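Local coordinates for protein transcriptional regulator, TetR family (Cytophaga hutchinsonii, PDB 3EUP) that probably binds operator DNA as a dimer through an N-terminal helix-turn-helix domain and regulates transcription in response to a ligand, as other TetR-family regulators do, at residues P22-K27 with E56-A61; G28-S33 with T114-D119. All blocks are in the same frame, centred on the assembly; numbering follows the deposited sequence.

Both contacts draw on helix 10-31 and the turn that follows it, with centres about 9 Å apart. Contact 1 packs residues 22-27 against the start of helix 55-78, inside the N-terminal DNA-binding region; contact 2 ties residues 28-33 to the end of helix 109-117, in the C-terminal region. Along the chain the order is 22-27, 28-33, 56-61, 114-119, so the two pairings alternate. They also touch directly: Phe24 packs on Thr32, and Ala59 on Leu29. One short run of chain thus serves the hydrophobic core of the DNA-binding domain and its polar junction with the C-terminal domain, which in TetR-family regulators commonly binds the ligand and relays that binding to the DNA-binding part.

Contact 1: residues P22-K27 with E56-A61; sequences PVFNVK and EAVAIA
With CG anti to its own carbonyl carbon (chi1 -76°), Phe24 sends its ring out from helix 10-31 toward the first turns of helix 55-78, and chi2 of -71° turns one face of that ring onto the backbone of Ala59. Ala59 CA sits 4.0 Å from the centroid of the Phe24 ring and only 4° off its normal, a CH-pi contact almost exactly over the centre. The methyl group of Ala59 lies over the same face, displaced toward one side of the ring, with CB 3.9 Å from Phe24 CE1. Beyond the CE2 corner of the ring Val58 arrives obliquely and crosses the phenylalanine side chain at about a right angle; its CG1 comes within 3.4 Å of Phe24 CE2, a tight apolar touch. The small Ala59 side chain lets the ring settle close to the helix, and the nearest CA atoms, those of Phe24 and Ala59, are 6.5 Å apart. All three residues are buried, and the contact between the segments is wholly apolar. This is core packing of the three-helix, helix-turn-helix DNA-binding domain of the TetR family, between helix 10-31 and helix 55-78, which leads out of it. Leu37 of helix 34-41 also packs on Phe24, while Thr20 of helix 10-31 and Phe52 of the loop before helix 55-78 touch Val58.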
loop_
_atom_site.group_PDB
_atom_site.type_symbol
_atom_site.label_atom_id
_atom_site.label_comp_id
_atom_site.label_asym_id
_atom_site.label_seq_id
_atom_site.Cartn_x
_atom_site.Cartn_y
_atom_site.Cartn_z
ATOM N N PRO A 22 -12.122 9.626 9.775
ATOM C CA PRO A 22 -11.227 10.307 8.809
ATOM C C PRO A 22 -9.878 10.673 9.419
ATOM O O PRO A 22 -8.860 10.698 8.715
ATOM C CB PRO A 22 -12.000 11.590 8.464
ATOM C CG PRO A 22 -13.395 11.293 8.810
ATOM C CD PRO A 22 -13.367 10.379 9.972
ATOM N N VAL A 23 -9.847 10.953 10.721
ATOM C CA VAL A 23 -8.590 11.256 11.384
ATOM C C VAL A 23 -7.781 9.962 11.497
ATOM O O VAL A 23 -6.569 9.961 11.227
ATOM C CB VAL A 23 -8.762 11.839 12.811
ATOM C CG1 VAL A 23 -7.431 12.251 13.355
ATOM C CG2 VAL A 23 -9.739 13.054 12.808
ATOM N N PHE A 24 -8.385 8.859 11.937
ATOM C CA PHE A 24 -7.572 7.634 12.018
ATOM C C PHE A 24 -7.066 7.232 10.635
ATOM O O PHE A 24 -5.938 6.778 10.498
ATOM C CB PHE A 24 -8.308 6.460 12.640
ATOM C CG PHE A 24 -8.428 6.549 14.120
ATOM C CD1 PHE A 24 -7.307 6.376 14.945
ATOM C CD2 PHE A 24 -9.638 6.868 14.695
ATOM C CE1 PHE A 24 -7.414 6.471 16.347
ATOM C CE2 PHE A 24 -9.766 6.989 16.098
ATOM C CZ PHE A 24 -8.659 6.782 16.914
ATOM N N ASN A 25 -7.898 7.377 9.616
ATOM C CA ASN A 25 -7.535 6.937 8.264
ATOM C C ASN A 25 -6.348 7.716 7.703
ATOM O O ASN A 25 -5.592 7.168 6.911
ATOM C CB ASN A 25 -8.716 6.994 7.301
ATOM C CG ASN A 25 -8.510 6.142 6.072
ATOM O OD1 ASN A 25 -7.969 5.030 6.142
ATOM N ND2 ASN A 25 -8.927 6.658 4.937
ATOM N N VAL A 26 -6.167 8.944 8.164
ATOM C CA VAL A 26 -5.097 9.846 7.709
ATOM C C VAL A 26 -3.854 9.790 8.596
ATOM O O VAL A 26 -2.736 9.612 8.106
ATOM C CB VAL A 26 -5.631 11.299 7.640
ATOM C CG1 VAL A 26 -4.467 12.352 7.531
ATOM C CG2 VAL A 26 -6.550 11.420 6.464
ATOM N N LYS A 27 -4.055 9.883 9.904
ATOM C CA LYS A 27 -2.954 9.989 10.862
ATOM C C LYS A 27 -2.516 8.651 11.458
ATOM O O LYS A 27 -1.427 8.552 12.046
ATOM C CB LYS A 27 -3.348 10.925 11.997
ATOM C CG LYS A 27 -3.650 12.337 11.546
ATOM C CD LYS A 27 -3.724 13.271 12.771
ATOM C CE LYS A 27 -3.491 14.729 12.407
ATOM N NZ LYS A 27 -3.504 15.589 13.623
ATOM N N GLU A 56 -7.533 2.570 21.196
ATOM C CA GLU A 56 -7.436 1.413 20.323
ATOM C C GLU A 56 -8.806 0.872 19.946
ATOM O O GLU A 56 -9.003 0.502 18.806
ATOM C CB GLU A 56 -6.551 0.301 20.938
ATOM C CG GLU A 56 -6.902 -1.101 20.456
ATOM C CD GLU A 56 -5.886 -2.180 20.849
ATOM O OE1 GLU A 56 -4.815 -1.826 21.438
ATOM O OE2 GLU A 56 -6.152 -3.373 20.509
ATOM N N ALA A 57 -9.731 0.806 20.897
ATOM C CA ALA A 57 -11.112 0.425 20.622
ATOM C C ALA A 57 -11.758 1.403 19.611
ATOM O O ALA A 57 -12.496 0.976 18.734
ATOM C CB ALA A 57 -11.953 0.370 21.909
ATOM N N VAL A 58 -11.437 2.690 19.718
ATOM C CA VAL A 58 -11.933 3.675 18.747
ATOM C C VAL A 58 -11.330 3.420 17.350
ATOM O O VAL A 58 -12.044 3.458 16.368
ATOM C CB VAL A 58 -11.644 5.140 19.161
ATOM C CG1 VAL A 58 -12.350 6.085 18.189
ATOM C CG2 VAL A 58 -12.037 5.393 20.641
ATOM N N ALA A 59 -10.032 3.118 17.288
ATOM C CA ALA A 59 -9.328 2.823 16.008
ATOM C C ALA A 59 -9.905 1.612 15.302
ATOM O O ALA A 59 -10.105 1.639 14.093
ATOM C CB ALA A 59 -7.859 2.631 16.238
ATOM N N ILE A 60 -10.236 0.580 16.074
ATOM C CA ILE A 60 -10.829 -0.637 15.536
ATOM C C ILE A 60 -12.216 -0.383 14.941
ATOM O O ILE A 60 -12.490 -0.815 13.828
ATOM C CB ILE A 60 -10.851 -1.759 16.562
ATOM C CG1 ILE A 60 -9.392 -2.220 16.884
ATOM C CG2 ILE A 60 -11.797 -2.936 16.071
ATOM C CD1 ILE A 60 -9.336 -3.133 18.096
ATOM N N ALA A 61 -13.070 0.325 15.681
ATOM C CA ALA A 61 -14.381 0.725 15.192
ATOM C C ALA A 61 -14.248 1.630 13.955
ATOM O O ALA A 61 -15.023 1.476 12.987
ATOM C CB ALA A 61 -15.187 1.458 16.329
#

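Contact 2: residues G28-S33 with T114-D119; sequences GLAGTS and TIEADD
Glu116 receives two backbone N-H groups on its carboxylate, one on each oxygen. Leu29 N donates to OE1 of Glu116 over 2.8 Å at an N-H...O angle of 154°, and Ala30 N donates to OE2 of Glu116, also at 2.8 Å but straighter, at 170°. Both oxygens use their syn lone pairs, so the carboxylate faces the two successive amides end on, one prong to each. The amides of 29 and 30 lack bonds to the preceding helical turn, and the glutamate supplies their acceptors at this kink; the pair of bonds would be expected to stabilise its negative charge. An extended chain, with CG anti to the backbone N (chi1 -168°), carries the carboxylate across from helix 109-117. In the TetR fold this bridges the end of helix 10-31 in the DNA-binding domain and the C-terminal domain, a place where movement in one domain can probably be passed to the other. Gly28, whose phi is positive, brings its CA to 3.1 Å from Glu116 OE1, and its carbonyl oxygen accepts a 2.7 Å hydrogen bond from Thr32 OG1. Farther out, the Ala30 methyl rests 3.5 Å from Glu116 OE2, and Leu29 CB lies 3.8 Å from that same oxygen. Ala30 also packs on Gly31 of the second subunit, while Asp118 and Asp119 form salt bridges with Arg177 of that subunit.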
loop_
_atom_site.group_PDB
_atom_site.type_symbol
_atom_site.label_atom_id
_atom_site.label_comp_id
_atom_site.label_asym_id
_atom_site.label_seq_id
_atom_site.Cartn_x
_atom_site.Cartn_y
_atom_site.Cartn_z
ATOM N N GLY A 28 -3.355 7.623 11.341
ATOM C CA GLY A 28 -3.010 6.334 11.909
ATOM C C GLY A 28 -3.258 6.307 13.406
ATOM O O GLY A 28 -3.605 7.298 13.996
ATOM N N LEU A 29 -3.139 5.141 14.005
ATOM C CA LEU A 29 -3.365 5.015 15.444
ATOM C C LEU A 29 -2.271 5.797 16.201
ATOM O O LEU A 29 -2.577 6.581 17.091
ATOM C CB LEU A 29 -3.414 3.539 15.830
ATOM C CG LEU A 29 -3.405 3.191 17.322
ATOM C CD1 LEU A 29 -4.707 3.642 18.033
ATOM C CD2 LEU A 29 -3.084 1.665 17.536
ATOM N N ALA A 30 -1.009 5.663 15.780
ATOM C CA ALA A 30 0.105 6.359 16.480
ATOM C C ALA A 30 0.028 7.862 16.302
ATOM O O ALA A 30 0.372 8.587 17.213
ATOM C CB ALA A 30 1.498 5.842 16.035
ATOM N N GLY A 31 -0.418 8.344 15.149
ATOM C CA GLY A 31 -0.443 9.775 14.919
ATOM C C GLY A 31 -1.697 10.482 15.441
ATOM O O GLY A 31 -1.798 11.713 15.399
ATOM N N THR A 32 -2.670 9.710 15.917
ATOM C CA THR A 32 -3.925 10.300 16.358
ATOM C C THR A 32 -3.859 10.464 17.852
ATOM O O THR A 32 -3.697 9.481 18.565
ATOM C CB THR A 32 -5.132 9.424 15.931
ATOM O OG1 THR A 32 -5.199 9.413 14.490
ATOM C CG2 THR A 32 -6.451 9.984 16.488
ATOM N N SER A 33 -3.942 11.706 18.313
ATOM C CA SER A 33 -3.850 12.033 19.744
ATOM C C SER A 33 -5.231 12.294 20.329
ATOM O O SER A 33 -6.227 12.376 19.617
ATOM C CB SER A 33 -3.038 13.313 19.946
ATOM O OG SER A 33 -3.815 14.435 19.538
ATOM N N THR A 114 -3.013 -1.733 7.048
ATOM C CA THR A 114 -2.040 -2.793 6.927
ATOM C C THR A 114 -0.608 -2.244 7.152
ATOM O O THR A 114 0.179 -2.870 7.845
ATOM C CB THR A 114 -2.076 -3.493 5.515
ATOM O OG1 THR A 114 -3.358 -4.078 5.298
ATOM C CG2 THR A 114 -0.998 -4.613 5.425
ATOM N N ILE A 115 -0.264 -1.106 6.558
ATOM C CA ILE A 115 1.095 -0.590 6.635
ATOM C C ILE A 115 1.438 -0.214 8.077
ATOM O O ILE A 115 2.563 -0.441 8.564
ATOM C CB ILE A 115 1.241 0.635 5.673
ATOM C CG1 ILE A 115 0.872 0.216 4.263
ATOM C CG2 ILE A 115 2.672 1.174 5.681
ATOM C CD1 ILE A 115 1.703 -0.904 3.700
ATOM N N GLU A 116 0.467 0.328 8.794
ATOM C CA GLU A 116 0.718 0.655 10.179
ATOM C C GLU A 116 0.777 -0.583 11.100
ATOM O O GLU A 116 1.729 -0.751 11.912
ATOM C CB GLU A 116 -0.324 1.636 10.704
ATOM C CG GLU A 116 0.143 2.181 12.069
ATOM C CD GLU A 116 -0.759 3.230 12.710
ATOM O OE1 GLU A 116 -1.918 3.421 12.219
ATOM O OE2 GLU A 116 -0.295 3.829 13.739
ATOM N N ALA A 117 -0.239 -1.425 10.955
ATOM C CA ALA A 117 -0.515 -2.496 11.909
ATOM C C ALA A 117 0.360 -3.700 11.678
ATOM O O ALA A 117 0.611 -4.475 12.646
ATOM C CB ALA A 117 -1.983 -2.908 11.838
ATOM N N ASP A 118 0.832 -3.895 10.447
ATOM C CA ASP A 118 1.520 -5.135 10.124
ATOM C C ASP A 118 2.653 -5.546 11.076
ATOM O O ASP A 118 2.754 -6.724 11.456
ATOM C CB ASP A 118 1.981 -5.247 8.653
ATOM C CG ASP A 118 3.023 -4.188 8.231
ATOM O OD1 ASP A 118 3.345 -3.208 8.978
ATOM O OD2 ASP A 118 3.488 -4.335 7.058
ATOM N N ASP A 119 3.498 -4.598 11.462
ATOM C CA ASP A 119 4.580 -4.869 12.390
ATOM C C ASP A 119 4.416 -4.190 13.733
ATOM O O ASP A 119 5.373 -4.108 14.501
ATOM C CB ASP A 119 5.932 -4.509 11.747
ATOM C CG ASP A 119 6.228 -5.386 10.529
ATOM O OD1 ASP A 119 6.264 -6.621 10.726
ATOM O OD2 ASP A 119 6.392 -4.862 9.402
#